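Local atomic coordinates of argonaute (Methanocaldococcus jannaschii, PDB entry 5G5S), a protein that uses short single-stranded DNA guides to bind complementary target DNA and slice it, and may defend the cell against invading genetic elements. Residues Phe309-Leu314 / Lys325-Asn330; His27-Lys32 / Pro63-Asn68; Leu447-Phe452 / Lys698-Asp703. One frame throughout, in Å; residues are numbered along the deposited sequence.

Interaction 1. Residues Phe309-Leu314 / Lys325-Asn330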
loop_
_atom_site.group_PDB
_atom_site.type_symbol
_atom_site.label_atom_id
_atom_site.label_comp_id
_atom_site.label_asym_id
_atom_site.label_seq_id
_atom_site.Cartn_x
_atom_site.Cartn_y
_atom_site.Cartn_z
ATOM N N PHE A 309 19.960 -9.971 -0.153
ATOM C CA PHE A 309 19.719 -9.761 -1.573
ATOM C C PHE A 309 20.907 -9.117 -2.272
ATOM O O PHE A 309 21.651 -8.355 -1.659
ATOM C CB PHE A 309 18.447 -8.922 -1.801
ATOM C CG PHE A 309 17.189 -9.427 -1.138
ATOM C CD1 PHE A 309 16.739 -10.725 -1.358
ATOM C CD2 PHE A 309 16.410 -8.583 -0.356
ATOM C CE1 PHE A 309 15.568 -11.186 -0.755
ATOM C CE2 PHE A 309 15.230 -9.037 0.234
ATOM C CZ PHE A 309 14.815 -10.337 0.030
ATOM N N ASN A 310 21.088 -9.420 -3.559
ATOM C CA ASN A 310 22.161 -8.802 -4.334
ATOM C C ASN A 310 21.754 -7.397 -4.710
ATOM O O ASN A 310 20.566 -7.141 -4.943
ATOM C CB ASN A 310 22.453 -9.612 -5.596
ATOM C CG ASN A 310 22.885 -11.025 -5.320
ATOM O OD1 ASN A 310 23.669 -11.299 -4.399
ATOM N ND2 ASN A 310 22.373 -11.950 -6.114
ATOM N N ASN A 311 22.723 -6.481 -4.757
ATOM C CA ASN A 311 22.472 -5.096 -5.130
ATOM C C ASN A 311 22.476 -5.055 -6.656
ATOM O O ASN A 311 23.501 -4.779 -7.281
ATOM C CB ASN A 311 23.532 -4.177 -4.510
ATOM C CG ASN A 311 23.270 -2.708 -4.721
ATOM O OD1 ASN A 311 22.130 -2.235 -4.654
ATOM N ND2 ASN A 311 24.337 -1.951 -4.934
ATOM N N THR A 312 21.342 -5.433 -7.250
ATOM C CA THR A 312 21.168 -5.551 -8.694
ATOM C C THR A 312 21.487 -4.246 -9.423
ATOM O O THR A 312 21.033 -3.187 -8.998
ATOM C CB THR A 312 19.819 -6.216 -9.007
ATOM O OG1 THR A 312 19.821 -7.516 -8.409
ATOM C CG2 THR A 312 19.527 -6.339 -10.508
ATOM N N PRO A 313 22.353 -4.278 -10.455
ATOM C CA PRO A 313 22.663 -3.031 -11.151
ATOM C C PRO A 313 21.523 -2.606 -12.066
ATOM O O PRO A 313 20.628 -3.397 -12.391
ATOM C CB PRO A 313 23.961 -3.337 -11.918
ATOM C CG PRO A 313 24.175 -4.804 -11.806
ATOM C CD PRO A 313 23.018 -5.429 -11.096
ATOM N N LEU A 314 21.547 -1.327 -12.435
ATOM C CA LEU A 314 20.585 -0.704 -13.314
ATOM C C LEU A 314 21.316 -0.317 -14.581
ATOM O O LEU A 314 22.534 -0.111 -14.561
ATOM C CB LEU A 314 19.957 0.541 -12.643
ATOM C CG LEU A 314 19.229 0.313 -11.306
ATOM C CD1 LEU A 314 19.155 1.592 -10.493
ATOM C CD2 LEU A 314 17.848 -0.281 -11.509
ATOM N N LYS A 325 26.348 0.118 -16.740
ATOM C CA LYS A 325 25.971 -0.361 -15.409
ATOM C C LYS A 325 26.083 0.725 -14.346
ATOM O O LYS A 325 27.124 1.371 -14.205
ATOM C CB LYS A 325 26.772 -1.610 -15.006
ATOM C CG LYS A 325 25.977 -2.903 -15.130
ATOM C CD LYS A 325 26.881 -4.107 -15.353
ATOM C CE LYS A 325 27.229 -4.846 -14.081
ATOM N NZ LYS A 325 26.470 -6.118 -13.957
ATOM N N ILE A 326 24.984 0.917 -13.612
ATOM C CA ILE A 326 24.816 1.854 -12.509
ATOM C C ILE A 326 24.250 1.027 -11.351
ATOM O O ILE A 326 23.472 0.109 -11.600
ATOM C CB ILE A 326 23.923 3.050 -12.984
ATOM C CG1 ILE A 326 24.743 4.337 -13.226
ATOM C CG2 ILE A 326 22.635 3.290 -12.168
ATOM C CD1 ILE A 326 25.396 5.004 -11.971
ATOM N N TYR A 327 24.693 1.275 -10.113
ATOM C CA TYR A 327 24.215 0.492 -8.967
ATOM C C TYR A 327 23.204 1.238 -8.116
ATOM O O TYR A 327 22.483 0.621 -7.330
ATOM C CB TYR A 327 25.393 -0.044 -8.129
ATOM C CG TYR A 327 26.109 -1.194 -8.802
ATOM C CD1 TYR A 327 27.148 -0.966 -9.701
ATOM C CD2 TYR A 327 25.713 -2.513 -8.582
ATOM C CE1 TYR A 327 27.782 -2.017 -10.357
ATOM C CE2 TYR A 327 26.356 -3.576 -9.215
ATOM C CZ TYR A 327 27.382 -3.322 -10.113
ATOM O OH TYR A 327 28.018 -4.363 -10.748
ATOM N N SER A 328 23.147 2.565 -8.274
ATOM C CA SER A 328 22.220 3.429 -7.544
ATOM C C SER A 328 21.820 4.629 -8.408
ATOM O O SER A 328 22.575 5.014 -9.294
ATOM C CB SER A 328 22.853 3.883 -6.232
ATOM O OG SER A 328 21.940 4.612 -5.429
ATOM N N THR A 329 20.644 5.217 -8.155
ATOM C CA THR A 329 20.182 6.398 -8.906
ATOM C C THR A 329 20.723 7.704 -8.267
ATOM O O THR A 329 20.499 8.797 -8.801
ATOM C CB THR A 329 18.653 6.410 -9.057
ATOM O OG1 THR A 329 18.053 6.435 -7.762
ATOM C CG2 THR A 329 18.120 5.242 -9.892
ATOM N N ASN A 330 21.475 7.572 -7.143
ATOM C CA ASN A 330 22.071 8.682 -6.390
ATOM C C ASN A 330 23.089 9.507 -7.192
ATOM O O ASN A 330 23.498 10.585 -6.742
ATOM C CB ASN A 330 22.658 8.194 -5.052
ATOM C CG ASN A 330 23.843 7.244 -5.132
ATOM O OD1 ASN A 330 24.290 6.807 -6.203
ATOM N ND2 ASN A 330 24.388 6.906 -3.977
#
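Pro313 lies against one face of the Tyr327 ring, its CB 3.9 Å from the ring centroid and displaced toward the rim, a CH-pi contact at the mouth of a beta hairpin. The hairpin joins strands 314-317 and 323-326, and Leu314 and Ile326 form an antiparallel hydrogen-bonded pair in it: their backbones exchange bonds, Ile326 N giving its own to Leu314 O over 2.8 Å. The chains stay close at Pro313 and Tyr327 and part only beyond them. Tyr327 has its CG anti to its own carbonyl carbon (chi1 -74°), which carries the ring back alongside Pro313. Lys325 runs beside the same proline from the strand, bending at its last two torsions until NZ is 3.4 Å from Pro313 CG; the charge itself is met by Asp494 in a salt bridge. On the buried side Leu314 CB touches Ile326 CG2, and Leu314 CD1 reaches the methyl of Thr329, whose hydroxyl bonds to Arg678. Asn311, the centre of an inverse gamma turn, turns its OD1 to Lys667, while its backbone O lies in the plane of the Tyr327 ring, 3.4 Å from the edge carbon CD2.

Interaction 2. Residues His27-Lys32 / Pro63-Asn68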
loop_
_atom_site.group_PDB
_atom_site.type_symbol
_atom_site.label_atom_id
_atom_site.label_comp_id
_atom_site.label_asym_id
_atom_site.label_seq_id
_atom_site.Cartn_x
_atom_site.Cartn_y
_atom_site.Cartn_z
ATOM N N HIS A 27 -11.289 -32.828 15.260
ATOM C CA HIS A 27 -12.527 -33.583 15.225
ATOM C C HIS A 27 -13.544 -33.040 14.239
ATOM O O HIS A 27 -13.834 -31.841 14.229
ATOM C CB HIS A 27 -13.076 -33.724 16.652
ATOM C CG HIS A 27 -12.022 -34.157 17.622
ATOM N ND1 HIS A 27 -11.750 -35.500 17.841
ATOM C CD2 HIS A 27 -11.125 -33.412 18.312
ATOM C CE1 HIS A 27 -10.738 -35.524 18.694
ATOM N NE2 HIS A 27 -10.325 -34.292 19.002
ATOM N N PHE A 28 -14.054 -33.935 13.382
ATOM C CA PHE A 28 -15.021 -33.614 12.336
ATOM C C PHE A 28 -16.443 -33.792 12.822
ATOM O O PHE A 28 -16.776 -34.824 13.412
ATOM C CB PHE A 28 -14.739 -34.419 11.050
ATOM C CG PHE A 28 -13.368 -34.127 10.489
ATOM C CD1 PHE A 28 -13.162 -33.039 9.646
ATOM C CD2 PHE A 28 -12.269 -34.896 10.858
ATOM C CE1 PHE A 28 -11.884 -32.743 9.157
ATOM C CE2 PHE A 28 -10.990 -34.590 10.386
ATOM C CZ PHE A 28 -10.804 -33.513 9.542
ATOM N N TYR A 29 -17.264 -32.750 12.614
ATOM C CA TYR A 29 -18.669 -32.703 13.007
ATOM C C TYR A 29 -19.529 -32.105 11.907
ATOM O O TYR A 29 -19.026 -31.392 11.040
ATOM C CB TYR A 29 -18.853 -31.860 14.284
ATOM C CG TYR A 29 -18.137 -32.386 15.507
ATOM C CD1 TYR A 29 -18.691 -33.401 16.281
ATOM C CD2 TYR A 29 -16.940 -31.820 15.936
ATOM C CE1 TYR A 29 -18.047 -33.879 17.419
ATOM C CE2 TYR A 29 -16.288 -32.284 17.077
ATOM C CZ TYR A 29 -16.840 -33.326 17.807
ATOM O OH TYR A 29 -16.202 -33.805 18.926
ATOM N N ARG A 30 -20.833 -32.398 11.954
ATOM C CA ARG A 30 -21.858 -31.836 11.077
ATOM C C ARG A 30 -23.072 -31.484 11.932
ATOM O O ARG A 30 -23.316 -32.150 12.945
ATOM C CB ARG A 30 -22.220 -32.768 9.893
ATOM C CG ARG A 30 -23.018 -34.035 10.239
ATOM C CD ARG A 30 -23.410 -34.825 9.001
ATOM N NE ARG A 30 -22.292 -35.621 8.492
ATOM C CZ ARG A 30 -22.321 -36.340 7.375
ATOM N NH1 ARG A 30 -23.417 -36.375 6.626
ATOM N NH2 ARG A 30 -21.252 -37.027 6.994
ATOM N N ILE A 31 -23.804 -30.422 11.556
ATOM C CA ILE A 31 -25.007 -30.010 12.282
ATOM C C ILE A 31 -26.086 -31.044 11.937
ATOM O O ILE A 31 -26.489 -31.142 10.772
ATOM C CB ILE A 31 -25.465 -28.542 11.962
ATOM C CG1 ILE A 31 -24.292 -27.520 11.860
ATOM C CG2 ILE A 31 -26.595 -28.064 12.900
ATOM C CD1 ILE A 31 -23.669 -26.974 13.183
ATOM N N LYS A 32 -26.484 -31.864 12.932
ATOM C CA LYS A 32 -27.519 -32.896 12.765
ATOM C C LYS A 32 -28.917 -32.295 12.929
ATOM O O LYS A 32 -29.826 -32.642 12.169
ATOM C CB LYS A 32 -27.288 -34.132 13.670
ATOM C CG LYS A 32 -27.221 -33.870 15.175
ATOM N N PRO A 63 -10.740 -28.050 16.944
ATOM C CA PRO A 63 -9.445 -28.496 17.495
ATOM C C PRO A 63 -9.571 -29.300 18.799
ATOM O O PRO A 63 -8.561 -29.650 19.410
ATOM C CB PRO A 63 -8.691 -27.185 17.702
ATOM C CG PRO A 63 -9.757 -26.177 17.956
ATOM C CD PRO A 63 -10.983 -26.617 17.220
ATOM N N TYR A 64 -10.810 -29.587 19.221
ATOM C CA TYR A 64 -11.125 -30.300 20.456
ATOM C C TYR A 64 -12.393 -31.130 20.299
ATOM O O TYR A 64 -13.173 -30.920 19.361
ATOM C CB TYR A 64 -11.286 -29.300 21.628
ATOM C CG TYR A 64 -12.300 -28.207 21.365
ATOM C CD1 TYR A 64 -11.939 -27.045 20.689
ATOM C CD2 TYR A 64 -13.626 -28.346 21.763
ATOM C CE1 TYR A 64 -12.873 -26.052 20.408
ATOM C CE2 TYR A 64 -14.566 -27.352 21.501
ATOM C CZ TYR A 64 -14.182 -26.205 20.825
ATOM O OH TYR A 64 -15.091 -25.216 20.565
ATOM N N LYS A 65 -12.590 -32.076 21.223
ATOM C CA LYS A 65 -13.774 -32.919 21.256
ATOM C C LYS A 65 -14.790 -32.223 22.156
ATOM O O LYS A 65 -14.431 -31.706 23.221
ATOM C CB LYS A 65 -13.429 -34.322 21.787
ATOM C CG LYS A 65 -14.395 -35.415 21.330
ATOM C CD LYS A 65 -13.886 -36.812 21.677
ATOM C CE LYS A 65 -13.062 -37.431 20.570
ATOM N NZ LYS A 65 -12.382 -38.678 21.015
ATOM N N VAL A 66 -16.047 -32.169 21.701
ATOM C CA VAL A 66 -17.146 -31.562 22.447
ATOM C C VAL A 66 -18.100 -32.663 22.937
ATOM O O VAL A 66 -18.572 -33.480 22.142
ATOM C CB VAL A 66 -17.825 -30.374 21.701
ATOM C CG1 VAL A 66 -18.241 -30.745 20.281
ATOM C CG2 VAL A 66 -18.993 -29.790 22.493
ATOM N N ASP A 67 -18.321 -32.708 24.263
ATOM C CA ASP A 67 -19.164 -33.708 24.933
ATOM C C ASP A 67 -20.617 -33.190 25.172
ATOM O O ASP A 67 -21.344 -33.735 26.006
ATOM C CB ASP A 67 -18.486 -34.211 26.242
ATOM C CG ASP A 67 -16.985 -33.937 26.397
ATOM O OD1 ASP A 67 -16.239 -34.084 25.398
ATOM O OD2 ASP A 67 -16.553 -33.615 27.525
ATOM N N ASN A 68 -21.026 -32.145 24.406
ATOM C CA ASN A 68 -22.333 -31.474 24.444
ATOM C C ASN A 68 -22.762 -31.018 25.835
ATOM O O ASN A 68 -22.261 -30.009 26.324
ATOM C CB ASN A 68 -23.425 -32.295 23.750
ATOM C CG ASN A 68 -23.437 -32.144 22.247
ATOM O OD1 ASN A 68 -23.103 -33.073 21.506
ATOM N ND2 ASN A 68 -23.834 -30.973 21.757
#
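Tyr29 reaches out from strand 25-31 of the N-terminal domain and takes a hydrogen bond on its phenolic oxygen from the backbone of the 63-68 loop: Val66 N to Tyr29 OH, 3.2 Å and nearly straight at 164°. Around this bond the contact is close. Val66 lays CG1 over one face of the Tyr29 ring, 4.2 Å from its centroid, in a CH-pi contact, and Lys65 CG comes within 3.4 Å of the same Tyr29 OH. Two residues back along the strand, His27 projects toward the same loop, as alternate residues of a strand do. Its CG stands anti to the carbonyl carbon (chi1 -47°), and the imidazole turns one face to Lys65, whose CB is 4.2 Å from the ring centroid and only 7° off the normal. His27 CD2 meets the peptide carbon of Tyr64 at 3.3 Å. Helix 97-111 covers Pro63 and Tyr64, the tyrosine pointing its CB away from the strand and bonding through its hydroxyl to Tyr48 O, so the loop lies between that helix and the side chains of His27 and Tyr29.

The outer side is looser. Lys65 is exposed, and its chain turns at chi3 to bring CE to 3.5 Å from His27 CE1 while the ammonium group continues past the ring.

The chemistry suggests a division of labour. The Tyr29 oxygen satisfies a backbone N-H that has left the regular sheet, whereas the His27 ring offers its face to aliphatic carbon and uses ND1 for Ser89 of strand 84-91. Lys65 NZ, 4.5 Å from His27 ND1, would probably disfavour a positive charge on the imidazole.

Interaction 3. Residues Leu447-Phe452 / Lys698-Asp703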
loop_
_atom_site.group_PDB
_atom_site.type_symbol
_atom_site.label_atom_id
_atom_site.label_comp_id
_atom_site.label_asym_id
_atom_site.label_seq_id
_atom_site.Cartn_x
_atom_site.Cartn_y
_atom_site.Cartn_z
ATOM N N LEU A 447 -3.110 21.539 -4.929
ATOM C CA LEU A 447 -2.561 22.329 -6.027
ATOM C C LEU A 447 -2.144 21.445 -7.202
ATOM O O LEU A 447 -2.522 21.742 -8.322
ATOM C CB LEU A 447 -1.402 23.244 -5.561
ATOM C CG LEU A 447 -0.900 24.291 -6.586
ATOM C CD1 LEU A 447 -1.959 25.336 -6.880
ATOM C CD2 LEU A 447 0.377 24.959 -6.117
ATOM N N LYS A 448 -1.426 20.342 -6.946
ATOM C CA LYS A 448 -0.981 19.405 -7.990
ATOM C C LYS A 448 -2.135 18.784 -8.778
ATOM O O LYS A 448 -2.090 18.732 -10.013
ATOM C CB LYS A 448 -0.112 18.302 -7.400
ATOM C CG LYS A 448 1.238 18.792 -6.912
ATOM C CD LYS A 448 2.245 17.646 -6.812
ATOM C CE LYS A 448 1.989 16.684 -5.683
ATOM N NZ LYS A 448 3.116 15.725 -5.537
ATOM N N LYS A 449 -3.145 18.300 -8.046
ATOM C CA LYS A 449 -4.345 17.657 -8.560
ATOM C C LYS A 449 -5.114 18.591 -9.508
ATOM O O LYS A 449 -5.352 18.222 -10.657
ATOM C CB LYS A 449 -5.212 17.175 -7.386
ATOM C CG LYS A 449 -6.476 16.432 -7.773
ATOM C CD LYS A 449 -7.198 15.939 -6.538
ATOM C CE LYS A 449 -8.157 16.935 -5.932
ATOM N NZ LYS A 449 -8.520 16.560 -4.538
ATOM N N GLN A 450 -5.459 19.795 -9.025
ATOM C CA GLN A 450 -6.178 20.845 -9.763
ATOM C C GLN A 450 -5.386 21.385 -10.954
ATOM O O GLN A 450 -5.985 21.838 -11.929
ATOM C CB GLN A 450 -6.598 21.992 -8.827
ATOM C CG GLN A 450 -7.721 21.621 -7.859
ATOM C CD GLN A 450 -8.389 22.822 -7.231
ATOM O OE1 GLN A 450 -7.762 23.847 -6.938
ATOM N NE2 GLN A 450 -9.687 22.707 -6.988
ATOM N N LEU A 451 -4.045 21.361 -10.852
ATOM C CA LEU A 451 -3.099 21.767 -11.889
ATOM C C LEU A 451 -3.176 20.750 -13.030
ATOM O O LEU A 451 -3.199 21.151 -14.189
ATOM C CB LEU A 451 -1.674 21.782 -11.299
ATOM C CG LEU A 451 -0.799 23.037 -11.421
ATOM C CD1 LEU A 451 -1.594 24.316 -11.348
ATOM C CD2 LEU A 451 0.268 23.034 -10.351
ATOM N N PHE A 452 -3.247 19.436 -12.700
ATOM C CA PHE A 452 -3.356 18.362 -13.695
ATOM C C PHE A 452 -4.684 18.372 -14.483
ATOM O O PHE A 452 -4.706 17.949 -15.642
ATOM C CB PHE A 452 -3.049 16.982 -13.094
ATOM C CG PHE A 452 -3.041 15.899 -14.145
ATOM C CD1 PHE A 452 -1.971 15.771 -15.023
ATOM C CD2 PHE A 452 -4.152 15.081 -14.334
ATOM C CE1 PHE A 452 -1.998 14.823 -16.045
ATOM C CE2 PHE A 452 -4.197 14.167 -15.385
ATOM C CZ PHE A 452 -3.112 14.028 -16.221
ATOM N N LYS A 698 -9.379 10.349 -4.856
ATOM C CA LYS A 698 -9.338 11.776 -4.541
ATOM C C LYS A 698 -9.776 12.676 -5.697
ATOM O O LYS A 698 -9.644 13.899 -5.629
ATOM C CB LYS A 698 -8.070 12.244 -3.808
ATOM C CG LYS A 698 -6.760 11.700 -4.291
ATOM C CD LYS A 698 -5.645 11.992 -3.302
ATOM C CE LYS A 698 -5.512 10.955 -2.225
ATOM N NZ LYS A 698 -4.376 11.274 -1.328
ATOM N N ASN A 699 -10.391 12.053 -6.715
ATOM C CA ASN A 699 -10.927 12.676 -7.912
ATOM C C ASN A 699 -9.898 13.328 -8.842
ATOM O O ASN A 699 -10.169 14.380 -9.429
ATOM C CB ASN A 699 -12.195 13.530 -7.629
ATOM C CG ASN A 699 -13.293 12.758 -6.918
ATOM O OD1 ASN A 699 -13.828 11.757 -7.425
ATOM N ND2 ASN A 699 -13.627 13.183 -5.704
ATOM N N TRP A 700 -8.718 12.668 -9.006
ATOM C CA TRP A 700 -7.690 13.062 -9.978
ATOM C C TRP A 700 -8.270 12.659 -11.344
ATOM O O TRP A 700 -9.034 11.686 -11.424
ATOM C CB TRP A 700 -6.386 12.264 -9.780
ATOM C CG TRP A 700 -5.357 12.889 -8.892
ATOM C CD1 TRP A 700 -5.278 12.792 -7.532
ATOM C CD2 TRP A 700 -4.184 13.602 -9.312
ATOM N NE1 TRP A 700 -4.160 13.452 -7.073
ATOM C CE2 TRP A 700 -3.466 13.953 -8.146
ATOM C CE3 TRP A 700 -3.682 14.005 -10.562
ATOM C CZ2 TRP A 700 -2.269 14.678 -8.190
ATOM C CZ3 TRP A 700 -2.490 14.715 -10.603
ATOM C CH2 TRP A 700 -1.806 15.059 -9.428
ATOM N N LYS A 701 -7.898 13.382 -12.409
ATOM C CA LYS A 701 -8.350 13.107 -13.775
ATOM C C LYS A 701 -7.676 11.844 -14.334
ATOM O O LYS A 701 -6.497 11.604 -14.066
ATOM C CB LYS A 701 -8.025 14.316 -14.671
ATOM C CG LYS A 701 -8.600 14.260 -16.079
ATOM C CD LYS A 701 -8.165 15.459 -16.919
ATOM C CE LYS A 701 -6.973 15.159 -17.798
ATOM N NZ LYS A 701 -6.634 16.308 -18.678
ATOM N N ILE A 702 -8.431 11.047 -15.112
ATOM C CA ILE A 702 -7.916 9.871 -15.811
ATOM C C ILE A 702 -7.561 10.398 -17.191
ATOM O O ILE A 702 -8.451 10.873 -17.914
ATOM C CB ILE A 702 -8.943 8.704 -15.915
ATOM C CG1 ILE A 702 -9.418 8.210 -14.546
ATOM C CG2 ILE A 702 -8.395 7.549 -16.778
ATOM C CD1 ILE A 702 -10.757 7.478 -14.608
ATOM N N ASP A 703 -6.260 10.366 -17.538
ATOM C CA ASP A 703 -5.773 10.823 -18.842
ATOM C C ASP A 703 -5.223 9.600 -19.540
ATOM O O ASP A 703 -4.086 9.188 -19.275
ATOM C CB ASP A 703 -4.700 11.916 -18.684
ATOM C CG ASP A 703 -4.375 12.680 -19.950
ATOM O OD1 ASP A 703 -4.129 12.033 -20.993
ATOM O OD2 ASP A 703 -4.273 13.917 -19.880
#
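A lysine laid along an indole, backbone included, is the striking feature here: Lys449 CA lies 3.7 Å from the centroid of the six-membered ring of Trp700, over its face, so that the helix backbone itself makes a CH-pi contact. The side chain then follows the ring system, CB near CE2 and CG near NE1 and CD1. With CG anti to the backbone N (chi1 -178°) and a bend at chi3, the chain brings NZ to Lys698 O, 3.1 Å away and in the carbonyl plane. The same ammonium forms a salt bridge with Glu179.

One helical turn on, Phe452 presses its CB against Trp700 CZ3 at 3.4 Å. The two rings are oblique, their planes 41° apart. Farther out, Phe452 CE2 touches Lys701 CE, and Asp703 CB meets Phe452 CZ at 3.6 Å, in the plane of the ring. Lys701 NZ and Asp703 OD2 form a salt bridge beside it, and Tyr713 stacks on Phe452.

Trp700 takes part, through its N, in the Schellman motif that ends helix 684-697, with Asn699 as the C-prime residue, and Asp703 is the N-cap of helix 704-708. Lys448 NZ bonds to Asn460, within residues 459-462 that bind the 5'-phosphorylated guide end. This interhelical link packs on the last turns of helix 442-452 in the Mid domain, where Leu447, Gln450 and Leu451 reach helix 412-420, and Lys448 and Leu451 touch strands 428-434 and 456-462.

In the fold
Along the chain the contacts follow one another without overlap: interaction 2, then interaction 1, then interaction 3. Interaction 2 belongs to the four-stranded antiparallel sheet of the N-terminal domain, about 40 Å from the chain's centre, and its centre is about 57 Å from each of the others. Interactions 1 and 3 are nearer neighbours, with centres about 33 Å and nearest atoms about 18 Å apart. Interaction 1 closes a local hairpin, only ten residues separating its segments, whereas interaction 3 joins the Mid domain to a link near the C-terminus across 245 residues. They share no sheet: the contacts lie in separate parts of a bilobal protein, two of them local in sequence and one joining distant pieces of chain.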